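Local coordinates for protein pyruvate kinase (Cryptosporidium parvum, PDB 4DRS) that probably transfers the phosphoryl group of phosphoenolpyruvate to ADP, yielding pyruvate and ATP in the last step of glycolysis, with magnesium and potassium as cofactors, at residues P113-G118 / K199-P204; Q329-M334 / F372-V377; F502-H507 / N518-V523. All coordinates share one frame; numbering follows the deposited sequence.

Contact 1 (P113-G118 / K199-P204)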
ATOM      1  N   PRO A 113     -18.577 -17.214  40.309  1.00 49.84           N
ATOM      2  CA  PRO A 113     -19.976 -17.582  40.518  1.00 52.69           C
ATOM      3  C   PRO A 113     -20.355 -18.890  39.823  1.00 55.87           C
ATOM      4  O   PRO A 113     -21.170 -18.885  38.899  1.00 58.55           O
ATOM      5  CB  PRO A 113     -20.736 -16.404  39.905  1.00 51.84           C
ATOM      6  CG  PRO A 113     -19.837 -15.899  38.829  1.00 50.70           C
ATOM      7  CD  PRO A 113     -18.424 -16.180  39.268  1.00 49.20           C
ATOM      8  N   GLU A 114     -19.774 -19.999  40.272  1.00 62.08           N
ATOM      9  CA  GLU A 114     -20.078 -21.308  39.701  1.00 62.11           C
ATOM     10  C   GLU A 114     -21.024 -22.121  40.580  1.00 60.53           C
ATOM     11  O   GLU A 114     -21.091 -21.920  41.791  1.00 60.80           O
ATOM     12  CB  GLU A 114     -18.792 -22.094  39.405  1.00 65.43           C
ATOM     13  CG  GLU A 114     -17.929 -22.413  40.617  1.00 67.72           C
ATOM     14  CD  GLU A 114     -16.755 -23.326  40.292  1.00 70.59           C
ATOM     15  OE1 GLU A 114     -16.060 -23.104  39.275  1.00 71.72           O
ATOM     16  OE2 GLU A 114     -16.518 -24.273  41.069  1.00 71.88           O
ATOM     17  N   ILE A 115     -21.764 -23.028  39.948  1.00 60.98           N
ATOM     18  CA  ILE A 115     -22.638 -23.958  40.652  1.00 60.79           C
ATOM     19  C   ILE A 115     -22.071 -25.366  40.500  1.00 62.57           C
ATOM     20  O   ILE A 115     -21.811 -25.823  39.383  1.00 62.56           O
ATOM     21  CB  ILE A 115     -24.086 -23.923  40.106  1.00 59.56           C
ATOM     22  CG1 ILE A 115     -24.621 -22.486  40.067  1.00 59.89           C
ATOM     23  CG2 ILE A 115     -24.996 -24.811  40.946  1.00 58.00           C
ATOM     24  CD1 ILE A 115     -25.768 -22.280  39.098  1.00 59.50           C
ATOM     25  N   ARG A 116     -21.870 -26.045  41.624  1.00 64.63           N
ATOM     26  CA  ARG A 116     -21.365 -27.414  41.593  1.00 69.74           C
ATOM     27  C   ARG A 116     -22.275 -28.385  42.341  1.00 71.03           C
ATOM     28  O   ARG A 116     -23.052 -27.979  43.213  1.00 71.02           O
ATOM     29  CB  ARG A 116     -19.924 -27.483  42.123  1.00 71.45           C
ATOM     30  CG  ARG A 116     -18.894 -26.872  41.182  1.00 72.49           C
ATOM     31  CD  ARG A 116     -17.498 -27.431  41.417  1.00 75.23           C
ATOM     32  NE  ARG A 116     -16.501 -26.830  40.527  1.00 77.19           N
ATOM     33  CZ  ARG A 116     -16.235 -27.240  39.287  1.00 77.50           C
ATOM     34  NH1 ARG A 116     -16.891 -28.264  38.756  1.00 75.81           N
ATOM     35  NH2 ARG A 116     -15.307 -26.620  38.571  1.00 79.60           N
ATOM     36  N   THR A 117     -22.186 -29.661  41.975  1.00 73.61           N
ATOM     37  CA  THR A 117     -22.920 -30.721  42.667  1.00 77.29           C
ATOM     38  C   THR A 117     -22.158 -31.163  43.919  1.00 79.91           C
ATOM     39  O   THR A 117     -20.991 -30.813  44.096  1.00 79.23           O
ATOM     40  CB  THR A 117     -23.195 -31.933  41.749  1.00 76.43           C
ATOM     41  OG1 THR A 117     -21.970 -32.381  41.157  1.00 77.83           O
ATOM     42  CG2 THR A 117     -24.172 -31.561  40.647  1.00 75.46           C
ATOM     43  N   GLY A 118     -22.829 -31.919  44.786  1.00 84.92           N
ATOM     44  CA  GLY A 118     -22.230 -32.380  46.036  1.00 90.83           C
ATOM     45  C   GLY A 118     -21.499 -33.702  45.913  1.00 95.30           C
ATOM     46  O   GLY A 118     -21.225 -34.173  44.806  1.00 94.80           O
ATOM     47  N   LYS A 199     -19.442 -31.817  39.944  1.00 90.27           N
ATOM     48  CA  LYS A 199     -19.627 -31.496  38.536  1.00 89.85           C
ATOM     49  C   LYS A 199     -20.278 -30.131  38.333  1.00 88.11           C
ATOM     50  O   LYS A 199     -21.013 -29.646  39.196  1.00 86.90           O
ATOM     51  CB  LYS A 199     -20.421 -32.596  37.823  1.00 89.38           C
ATOM     52  CG  LYS A 199     -19.612 -33.851  37.526  1.00 91.22           C
ATOM     53  CD  LYS A 199     -18.466 -33.567  36.565  1.00 93.22           C
ATOM     54  CE  LYS A 199     -17.644 -34.815  36.295  1.00 95.65           C
ATOM     55  NZ  LYS A 199     -16.472 -34.520  35.426  1.00 98.17           N
ATOM     56  N   ASN A 200     -19.983 -29.524  37.186  1.00 88.12           N
ATOM     57  CA  ASN A 200     -20.552 -28.238  36.784  1.00 86.60           C
ATOM     58  C   ASN A 200     -22.076 -28.300  36.688  1.00 82.94           C
ATOM     59  O   ASN A 200     -22.646 -29.367  36.458  1.00 83.95           O
ATOM     60  CB  ASN A 200     -19.974 -27.811  35.432  1.00 91.09           C
ATOM     61  CG  ASN A 200     -18.479 -28.060  35.329  1.00 95.72           C
ATOM     62  OD1 ASN A 200     -17.675 -27.331  35.913  1.00 97.41           O
ATOM     63  ND2 ASN A 200     -18.098 -29.091  34.579  1.00 96.85           N
ATOM     64  N   MET A 201     -22.729 -27.157  36.874  1.00 78.13           N
ATOM     65  CA  MET A 201     -24.175 -27.065  36.702  1.00 75.85           C
ATOM     66  C   MET A 201     -24.536 -25.775  35.976  1.00 74.59           C
ATOM     67  O   MET A 201     -23.921 -24.735  36.204  1.00 74.74           O
ATOM     68  CB  MET A 201     -24.900 -27.154  38.047  1.00 74.88           C
ATOM     69  CG  MET A 201     -26.237 -27.875  37.976  1.00 75.44           C
ATOM     70  SD  MET A 201     -26.986 -28.224  39.583  1.00 76.70           S
ATOM     71  CE  MET A 201     -28.107 -26.835  39.731  1.00 74.00           C
ATOM     72  N   ASN A 202     -25.529 -25.855  35.095  1.00 74.33           N
ATOM     73  CA  ASN A 202     -25.934 -24.718  34.275  1.00 74.65           C
ATOM     74  C   ASN A 202     -27.443 -24.527  34.256  1.00 74.24           C
ATOM     75  O   ASN A 202     -28.201 -25.501  34.251  1.00 74.24           O
ATOM     76  CB  ASN A 202     -25.431 -24.891  32.844  1.00 77.93           C
ATOM     77  CG  ASN A 202     -23.923 -25.031  32.764  1.00 80.82           C
ATOM     78  OD1 ASN A 202     -23.186 -24.065  32.968  1.00 80.90           O
ATOM     79  ND2 ASN A 202     -23.457 -26.240  32.452  1.00 81.28           N
ATOM     80  N   LEU A 203     -27.866 -23.265  34.234  1.00 72.86           N
ATOM     81  CA  LEU A 203     -29.283 -22.917  34.168  1.00 72.09           C
ATOM     82  C   LEU A 203     -29.561 -22.003  32.968  1.00 75.30           C
ATOM     83  O   LEU A 203     -29.605 -20.776  33.115  1.00 74.53           O
ATOM     84  CB  LEU A 203     -29.743 -22.257  35.477  1.00 69.07           C
ATOM     85  CG  LEU A 203     -29.440 -22.946  36.812  1.00 66.71           C
ATOM     86  CD1 LEU A 203     -29.850 -22.048  37.968  1.00 65.75           C
ATOM     87  CD2 LEU A 203     -30.117 -24.305  36.921  1.00 66.39           C
ATOM     88  N   PRO A 204     -29.747 -22.603  31.770  1.00 77.66           N
ATOM     89  CA  PRO A 204     -30.004 -21.854  30.534  1.00 80.37           C
ATOM     90  C   PRO A 204     -31.242 -20.966  30.630  1.00 80.23           C
ATOM     91  O   PRO A 204     -32.294 -21.414  31.094  1.00 80.02           O
ATOM     92  CB  PRO A 204     -30.225 -22.956  29.492  1.00 82.28           C
ATOM     93  CG  PRO A 204     -29.510 -24.142  30.035  1.00 81.23           C
ATOM     94  CD  PRO A 204     -29.700 -24.057  31.519  1.00 77.95           C
TER
HETATM   95  O   HOH W   1     -14.921 -28.146  36.118  1.00 64.11           O
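Ile115 and Met201 cross at a slant and form the tightly packed part of this contact. CG2 of Ile115 rests on CB of Met201 at 3.7 Å and also meets its CE. That branch reaches Met201 because it stands anti to the backbone N of Ile115, while CG1 turns the other way and sends CD1 toward CD1 of Leu203. Val166 and Ile168 of strand 165-168 add to the packing around Met201.

Hydrogen bonds join the two segments nearby. N of Thr117 donates to O of Lys199 at 3.0 Å. OG1 of Thr117 accepts a second bond, from N of Lys199, at 2.9 Å. N of Met201 gives only a weak bond to O of Ile115. Arg116 and Asn200 pair as a single bridge between these bonds.

The side with Arg116 and Asn200 faces solvent more: both are partly exposed, and a water bridges them. They lie side by side, pointing the same way, with guanidinium and amide planes 51° apart. The water accepts from NH2 of Arg116 and donates to OD1 of Asn200, 2.9 Å from each. NE of Arg116 makes a salt bridge with OE2 of Glu114 at 2.6 Å, weak in angle as a hydrogen bond, and NH1 is held by the carbonyl of Arg198. These bonds probably help limit guanidinium rotation. Arg116 binds ADP in this protein, though none is bound to this chain here, and His79 of the same site lies close by. The contact therefore belongs to the pyruvate kinase nucleotide site, at the edge of the small beta domain.

Contact 2 (Q329-M334 / F372-V377)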
ATOM      1  N   GLN A 329      -8.678 -24.969  26.567  1.00 90.83           N
ATOM      2  CA  GLN A 329      -8.184 -26.343  26.727  1.00 91.13           C
ATOM      3  C   GLN A 329      -7.845 -26.932  25.355  1.00 90.32           C
ATOM      4  O   GLN A 329      -8.503 -27.859  24.873  1.00 91.22           O
ATOM      5  CB  GLN A 329      -9.185 -27.216  27.500  1.00 93.44           C
ATOM      6  CG  GLN A 329      -8.576 -28.481  28.089  1.00 91.95           C
ATOM      7  CD  GLN A 329      -9.594 -29.337  28.816  1.00 94.89           C
ATOM      8  OE1 GLN A 329     -10.548 -29.836  28.218  1.00 99.36           O
ATOM      9  NE2 GLN A 329      -9.387 -29.521  30.113  1.00 94.65           N
ATOM     10  N   MET A 330      -6.809 -26.373  24.739  1.00 90.69           N
ATOM     11  CA  MET A 330      -6.483 -26.657  23.342  1.00 92.36           C
ATOM     12  C   MET A 330      -6.024 -28.091  23.061  1.00 90.77           C
ATOM     13  O   MET A 330      -6.216 -28.591  21.953  1.00 91.39           O
ATOM     14  CB  MET A 330      -5.453 -25.652  22.816  1.00 92.26           C
ATOM     15  CG  MET A 330      -5.995 -24.240  22.647  1.00 98.67           C
ATOM     16  SD  MET A 330      -6.164 -23.342  24.199  1.00105.14           S
ATOM     17  CE  MET A 330      -4.477 -22.777  24.409  1.00101.94           C
ATOM     18  N   LEU A 331      -5.432 -28.750  24.055  1.00 88.26           N
ATOM     19  CA  LEU A 331      -4.878 -30.095  23.849  1.00 89.43           C
ATOM     20  C   LEU A 331      -5.605 -31.181  24.656  1.00 90.06           C
ATOM     21  O   LEU A 331      -4.980 -31.939  25.401  1.00 87.77           O
ATOM     22  CB  LEU A 331      -3.363 -30.111  24.124  1.00 88.24           C
ATOM     23  CG  LEU A 331      -2.445 -29.061  23.471  1.00 87.50           C
ATOM     24  CD1 LEU A 331      -1.020 -29.205  23.981  1.00 86.38           C
ATOM     25  CD2 LEU A 331      -2.467 -29.122  21.949  1.00 87.22           C
ATOM     26  N   GLU A 332      -6.926 -31.259  24.481  1.00 93.45           N
ATOM     27  CA  GLU A 332      -7.771 -32.251  25.168  1.00 95.89           C
ATOM     28  C   GLU A 332      -7.243 -33.679  25.056  1.00 95.53           C
ATOM     29  O   GLU A 332      -7.132 -34.381  26.060  1.00 97.63           O
ATOM     30  CB  GLU A 332      -9.205 -32.208  24.628  1.00 99.81           C
ATOM     31  CG  GLU A 332     -10.046 -31.042  25.122  1.00102.05           C
ATOM     32  CD  GLU A 332     -11.391 -30.959  24.424  1.00105.24           C
ATOM     33  OE1 GLU A 332     -11.419 -30.954  23.176  1.00105.91           O
ATOM     34  OE2 GLU A 332     -12.422 -30.890  25.124  1.00108.37           O
ATOM     35  N   SER A 333      -6.919 -34.090  23.831  1.00 94.72           N
ATOM     36  CA  SER A 333      -6.448 -35.445  23.536  1.00 97.18           C
ATOM     37  C   SER A 333      -5.173 -35.844  24.283  1.00 95.72           C
ATOM     38  O   SER A 333      -4.797 -37.016  24.289  1.00 97.70           O
ATOM     39  CB  SER A 333      -6.250 -35.620  22.024  1.00 97.32           C
ATOM     40  OG  SER A 333      -5.534 -36.807  21.720  1.00101.03           O
ATOM     41  N   MET A 334      -4.521 -34.874  24.920  1.00 92.74           N
ATOM     42  CA  MET A 334      -3.251 -35.123  25.605  1.00 94.18           C
ATOM     43  C   MET A 334      -3.401 -35.374  27.111  1.00 95.52           C
ATOM     44  O   MET A 334      -2.438 -35.247  27.878  1.00 95.83           O
ATOM     45  CB  MET A 334      -2.252 -33.999  25.313  1.00 90.85           C
ATOM     46  CG  MET A 334      -1.923 -33.866  23.835  1.00 90.17           C
ATOM     47  SD  MET A 334      -0.460 -32.872  23.498  1.00 88.74           S
ATOM     48  CE  MET A 334       0.840 -34.043  23.888  1.00 91.00           C
ATOM     49  N   PHE A 372       4.128 -33.296  30.542  1.00 76.60           N
ATOM     50  CA  PHE A 372       5.377 -32.794  29.962  1.00 74.76           C
ATOM     51  C   PHE A 372       5.370 -32.777  28.435  1.00 72.17           C
ATOM     52  O   PHE A 372       5.865 -31.828  27.821  1.00 69.86           O
ATOM     53  CB  PHE A 372       6.577 -33.592  30.475  1.00 75.56           C
ATOM     54  CG  PHE A 372       6.708 -33.588  31.968  1.00 77.36           C
ATOM     55  CD1 PHE A 372       7.264 -32.495  32.628  1.00 76.48           C
ATOM     56  CD2 PHE A 372       6.273 -34.679  32.719  1.00 79.05           C
ATOM     57  CE1 PHE A 372       7.384 -32.492  34.007  1.00 76.69           C
ATOM     58  CE2 PHE A 372       6.391 -34.680  34.101  1.00 79.94           C
ATOM     59  CZ  PHE A 372       6.948 -33.586  34.743  1.00 79.45           C
ATOM     60  N   ASP A 373       4.812 -33.830  27.836  1.00 71.86           N
ATOM     61  CA  ASP A 373       4.685 -33.934  26.382  1.00 70.64           C
ATOM     62  C   ASP A 373       3.885 -32.774  25.780  1.00 67.04           C
ATOM     63  O   ASP A 373       4.294 -32.191  24.774  1.00 65.78           O
ATOM     64  CB  ASP A 373       4.046 -35.272  25.991  1.00 74.68           C
ATOM     65  CG  ASP A 373       4.970 -36.458  26.229  1.00 78.78           C
ATOM     66  OD1 ASP A 373       6.169 -36.370  25.877  1.00 80.19           O
ATOM     67  OD2 ASP A 373       4.491 -37.486  26.759  1.00 80.89           O
ATOM     68  N   ALA A 374       2.761 -32.441  26.413  1.00 63.42           N
ATOM     69  CA  ALA A 374       1.863 -31.387  25.939  1.00 60.47           C
ATOM     70  C   ALA A 374       2.533 -30.014  25.849  1.00 57.73           C
ATOM     71  O   ALA A 374       2.498 -29.372  24.795  1.00 55.63           O
ATOM     72  CB  ALA A 374       0.611 -31.322  26.806  1.00 61.09           C
ATOM     73  N   VAL A 375       3.146 -29.578  26.949  1.00 55.54           N
ATOM     74  CA  VAL A 375       3.850 -28.298  27.003  1.00 53.39           C
ATOM     75  C   VAL A 375       4.889 -28.204  25.893  1.00 52.65           C
ATOM     76  O   VAL A 375       4.965 -27.197  25.185  1.00 51.47           O
ATOM     77  CB  VAL A 375       4.551 -28.085  28.361  1.00 53.29           C
ATOM     78  CG1 VAL A 375       5.182 -26.703  28.436  1.00 52.15           C
ATOM     79  CG2 VAL A 375       3.571 -28.267  29.502  1.00 55.04           C
ATOM     80  N   ASN A 376       5.677 -29.263  25.750  1.00 52.91           N
ATOM     81  CA  ASN A 376       6.750 -29.311  24.773  1.00 53.47           C
ATOM     82  C   ASN A 376       6.229 -29.186  23.340  1.00 51.96           C
ATOM     83  O   ASN A 376       6.769 -28.426  22.535  1.00 49.63           O
ATOM     84  CB  ASN A 376       7.568 -30.589  24.959  1.00 56.03           C
ATOM     85  CG  ASN A 376       8.870 -30.555  24.196  1.00 57.60           C
ATOM     86  OD1 ASN A 376       8.923 -30.922  23.022  1.00 58.86           O
ATOM     87  ND2 ASN A 376       9.930 -30.108  24.858  1.00 58.89           N
ATOM     88  N   VAL A 377       5.170 -29.932  23.043  1.00 51.87           N
ATOM     89  CA  VAL A 377       4.452 -29.828  21.775  1.00 52.89           C
ATOM     90  C   VAL A 377       3.925 -28.399  21.546  1.00 51.11           C
ATOM     91  O   VAL A 377       4.190 -27.792  20.502  1.00 49.52           O
ATOM     92  CB  VAL A 377       3.309 -30.875  21.715  1.00 54.62           C
ATOM     93  CG1 VAL A 377       2.248 -30.505  20.684  1.00 53.98           C
ATOM     94  CG2 VAL A 377       3.878 -32.261  21.435  1.00 56.39           C
TER
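Leu331 and Met334 reach from a loop of the pyruvate kinase TIM barrel to Ala374 on helix 371-386. The loop follows barrel strand 324-327, and the helix comes after the last barrel strand, 358-361. The contact is apolar, with no hydrogen bond between the two segments.

Leu331 comes first. Its chi1 of -50° sets CG anti to its own carbonyl carbon, which swings the side chain toward the helix and lets CD1 touch it. CD1 meets CB of Ala374 at 3.9 Å and the carbonyl O of the same residue at 3.6 Å. Leu361 of strand 358-361 packs against both Leu331 and Ala374, so the pair rests on the barrel wall.

A short 3-10 segment at Glu332 and Ser333 then turns the chain. On the far side of this turn, OE1 of Glu332 makes a weak hydrogen bond to Thr341 of a second subunit.

Met334 follows and spans more of the helix. Its SD lies 3.8 Å from CB of Ala374. The chain is extended as far as SD and then bends (chi3 78°), which lays the methyl group along the helix surface. There CE touches CB of Asp373 at 4.0 Å and CG2 of Val377 at 4.3 Å, one helical turn apart. Pro340 packs on both Met334 and Val377. The closest approach is made by the methyl: CE of Met334 lies 3.5 Å from CA of Ala374.

Contact 3 (F502-H507 / N518-V523)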
ATOM      1  N   PHE A 502      24.102  -6.117  16.383  1.00 49.69           N
ATOM      2  CA  PHE A 502      23.514  -4.926  16.981  1.00 46.82           C
ATOM      3  C   PHE A 502      22.410  -5.269  17.974  1.00 45.31           C
ATOM      4  O   PHE A 502      21.707  -6.274  17.825  1.00 44.29           O
ATOM      5  CB  PHE A 502      22.964  -3.983  15.908  1.00 45.65           C
ATOM      6  CG  PHE A 502      24.026  -3.330  15.066  1.00 45.99           C
ATOM      7  CD1 PHE A 502      24.920  -2.419  15.625  1.00 45.68           C
ATOM      8  CD2 PHE A 502      24.122  -3.614  13.706  1.00 45.70           C
ATOM      9  CE1 PHE A 502      25.897  -1.816  14.847  1.00 46.22           C
ATOM     10  CE2 PHE A 502      25.096  -3.010  12.924  1.00 46.71           C
ATOM     11  CZ  PHE A 502      25.984  -2.110  13.495  1.00 46.78           C
ATOM     12  N   ALA A 503      22.285  -4.423  18.990  1.00 43.75           N
ATOM     13  CA  ALA A 503      21.161  -4.454  19.911  1.00 42.16           C
ATOM     14  C   ALA A 503      20.674  -3.030  20.131  1.00 41.40           C
ATOM     15  O   ALA A 503      21.468  -2.085  20.133  1.00 41.87           O
ATOM     16  CB  ALA A 503      21.560  -5.092  21.233  1.00 42.02           C
ATOM     17  N   ILE A 504      19.365  -2.880  20.297  1.00 40.42           N
ATOM     18  CA  ILE A 504      18.788  -1.598  20.665  1.00 40.33           C
ATOM     19  C   ILE A 504      18.674  -1.552  22.182  1.00 40.75           C
ATOM     20  O   ILE A 504      18.090  -2.446  22.793  1.00 40.93           O
ATOM     21  CB  ILE A 504      17.392  -1.379  20.031  1.00 39.18           C
ATOM     22  CG1 ILE A 504      17.408  -1.663  18.523  1.00 39.48           C
ATOM     23  CG2 ILE A 504      16.861   0.015  20.343  1.00 39.01           C
ATOM     24  CD1 ILE A 504      18.329  -0.788  17.699  1.00 40.05           C
ATOM     25  N   ALA A 505      19.244  -0.513  22.780  1.00 41.88           N
ATOM     26  CA  ALA A 505      19.113  -0.290  24.213  1.00 42.91           C
ATOM     27  C   ALA A 505      18.128   0.839  24.479  1.00 42.88           C
ATOM     28  O   ALA A 505      18.243   1.920  23.906  1.00 43.40           O
ATOM     29  CB  ALA A 505      20.469   0.017  24.831  1.00 44.65           C
ATOM     30  N   VAL A 506      17.154   0.571  25.342  1.00 43.89           N
ATOM     31  CA  VAL A 506      16.153   1.561  25.738  1.00 45.83           C
ATOM     32  C   VAL A 506      16.137   1.710  27.256  1.00 48.33           C
ATOM     33  O   VAL A 506      16.148   0.713  27.977  1.00 48.61           O
ATOM     34  CB  VAL A 506      14.745   1.158  25.240  1.00 44.39           C
ATOM     35  CG1 VAL A 506      13.660   2.019  25.875  1.00 43.72           C
ATOM     36  CG2 VAL A 506      14.675   1.247  23.727  1.00 44.01           C
ATOM     37  N   HIS A 507      16.128   2.953  27.737  1.00 53.74           N
ATOM     38  CA  HIS A 507      15.932   3.228  29.165  1.00 59.90           C
ATOM     39  C   HIS A 507      15.370   4.594  29.431  1.00 64.57           C
ATOM     40  O   HIS A 507      14.569   5.092  28.637  1.00 66.19           O
ATOM     41  CB  HIS A 507      17.200   2.966  29.988  1.00 63.60           C
ATOM     42  CG  HIS A 507      18.401   3.784  29.572  1.00 67.12           C
ATOM     43  ND1 HIS A 507      18.583   5.056  29.971  1.00 70.60           N
ATOM     44  CD2 HIS A 507      19.517   3.449  28.800  1.00 69.03           C
ATOM     45  CE1 HIS A 507      19.745   5.523  29.468  1.00 71.09           C
ATOM     46  NE2 HIS A 507      20.315   4.537  28.752  1.00 70.31           N
ATOM     47  N   ASN A 518      12.584   7.108  28.022  1.00 61.84           N
ATOM     48  CA  ASN A 518      12.715   8.384  27.254  1.00 63.81           C
ATOM     49  C   ASN A 518      13.959   8.443  26.360  1.00 62.08           C
ATOM     50  O   ASN A 518      14.152   9.412  25.623  1.00 61.79           O
ATOM     51  CB  ASN A 518      12.691   9.586  28.206  1.00 66.95           C
ATOM     52  CG  ASN A 518      13.943   9.683  29.061  1.00 69.65           C
ATOM     53  OD1 ASN A 518      14.457   8.677  29.557  1.00 69.07           O
ATOM     54  ND2 ASN A 518      14.441  10.904  29.241  1.00 71.99           N
ATOM     55  N   LEU A 519      14.784   7.398  26.421  1.00 59.36           N
ATOM     56  CA  LEU A 519      16.056   7.353  25.705  1.00 57.93           C
ATOM     57  C   LEU A 519      16.224   6.056  24.912  1.00 56.03           C
ATOM     58  O   LEU A 519      15.839   4.980  25.366  1.00 54.54           O
ATOM     59  CB  LEU A 519      17.204   7.510  26.706  1.00 59.57           C
ATOM     60  CG  LEU A 519      18.649   7.685  26.239  1.00 60.47           C
ATOM     61  CD1 LEU A 519      19.433   8.463  27.284  1.00 62.19           C
ATOM     62  CD2 LEU A 519      19.315   6.347  25.954  1.00 59.93           C
ATOM     63  N   MET A 520      16.824   6.168  23.729  1.00 55.23           N
ATOM     64  CA  MET A 520      17.105   5.012  22.882  1.00 53.14           C
ATOM     65  C   MET A 520      18.510   5.116  22.286  1.00 51.83           C
ATOM     66  O   MET A 520      18.904   6.176  21.802  1.00 51.81           O
ATOM     67  CB  MET A 520      16.071   4.927  21.757  1.00 52.96           C
ATOM     68  CG  MET A 520      16.044   3.599  21.025  1.00 54.12           C
ATOM     69  SD  MET A 520      15.718   3.778  19.261  1.00 58.08           S
ATOM     70  CE  MET A 520      17.364   4.107  18.649  1.00 55.69           C
ATOM     71  N   LYS A 521      19.260   4.019  22.335  1.00 50.07           N
ATOM     72  CA  LYS A 521      20.548   3.941  21.643  1.00 51.63           C
ATOM     73  C   LYS A 521      20.759   2.598  20.953  1.00 50.14           C
ATOM     74  O   LYS A 521      20.099   1.608  21.281  1.00 49.25           O
ATOM     75  CB  LYS A 521      21.731   4.282  22.568  1.00 53.97           C
ATOM     76  CG  LYS A 521      21.905   3.382  23.782  1.00 56.36           C
ATOM     77  CD  LYS A 521      23.313   3.486  24.361  1.00 59.65           C
ATOM     78  CE  LYS A 521      23.527   4.757  25.172  1.00 63.35           C
ATOM     79  NZ  LYS A 521      22.767   4.756  26.457  1.00 65.65           N
ATOM     80  N   ILE A 522      21.666   2.576  19.985  1.00 49.79           N
ATOM     81  CA  ILE A 522      22.034   1.338  19.311  1.00 49.77           C
ATOM     82  C   ILE A 522      23.477   0.992  19.652  1.00 51.55           C
ATOM     83  O   ILE A 522      24.392   1.760  19.356  1.00 53.36           O
ATOM     84  CB  ILE A 522      21.846   1.425  17.781  1.00 48.29           C
ATOM     85  CG1 ILE A 522      20.472   2.020  17.446  1.00 46.80           C
ATOM     86  CG2 ILE A 522      22.030   0.052  17.144  1.00 47.54           C
ATOM     87  CD1 ILE A 522      20.150   2.077  15.968  1.00 46.26           C
ATOM     88  N   VAL A 523      23.665  -0.162  20.285  1.00 52.86           N
ATOM     89  CA  VAL A 523      24.991  -0.622  20.699  1.00 55.35           C
ATOM     90  C   VAL A 523      25.412  -1.872  19.926  1.00 57.48           C
ATOM     91  O   VAL A 523      24.573  -2.560  19.336  1.00 57.69           O
ATOM     92  CB  VAL A 523      25.059  -0.897  22.222  1.00 55.55           C
ATOM     93  CG1 VAL A 523      24.948   0.402  23.007  1.00 55.61           C
ATOM     94  CG2 VAL A 523      23.976  -1.880  22.657  1.00 55.16           C
TER
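Strands 502-506 and 519-523 form an antiparallel pair at one side of the mixed sheet in the C-terminal alpha/beta domain. Ala503 with Val523 and Ala505 with Lys521 are hydrogen-bonded pairs.

A classic beta bulge ends the pairing: Asn518 and Leu519 both face His507, whose O accepts from both their N atoms. N of Asn518 lies in the carbonyl plane at 2.9 Å, N of Leu519 above it at 3.2 Å.

On one face, CD1 of Ile504 meets CG1 of Ile522 at 3.5 Å. CG of Met520 fits against CG2 of both Ile504 and Val506. Helix 408-422 covers Ile504, Val506 and Met520, and Ile412 of a third subunit packs on Met520 and Ile522.

The other face holds Ala503, Ala505, Lys521 and Val523; CB of Ala505 meets CG of Lys521 at 3.8 Å. The His507 ring lies beside Leu519 at the end of the pair, with CD2 of Leu519 over it in a CH-pi contact, 3.9 Å from the centroid. NZ of Lys521 comes to the ring edge, 3.4 Å from NE2.

Leu519 to Lys521 also pair antiparallel with a strand of that subunit, so the sheet continues across the interface. Nearby charge from Lys521 would probably disfavour protonation of His507.

In the fold
The three contacts follow one another along the chain, each closing before the next opens. Contacts 1 and 2 both fall in the range of the barrel family. Their centres are 26 Å apart and their nearest atoms about 10 Å. Contact 1 joins the long connection after barrel strand 105-109 to strand 201-202 of the small beta sheet. Contact 2 packs the loop after barrel strand 324-327 on helix 371-386, which follows strand 358-361. Contact 3 is in the alpha/beta domain, its centre about 53 Å from that of contact 1 and 38 Å from that of contact 2. The nucleotide site at contact 1 is thus far from the sheet that contact 3 extends into another subunit.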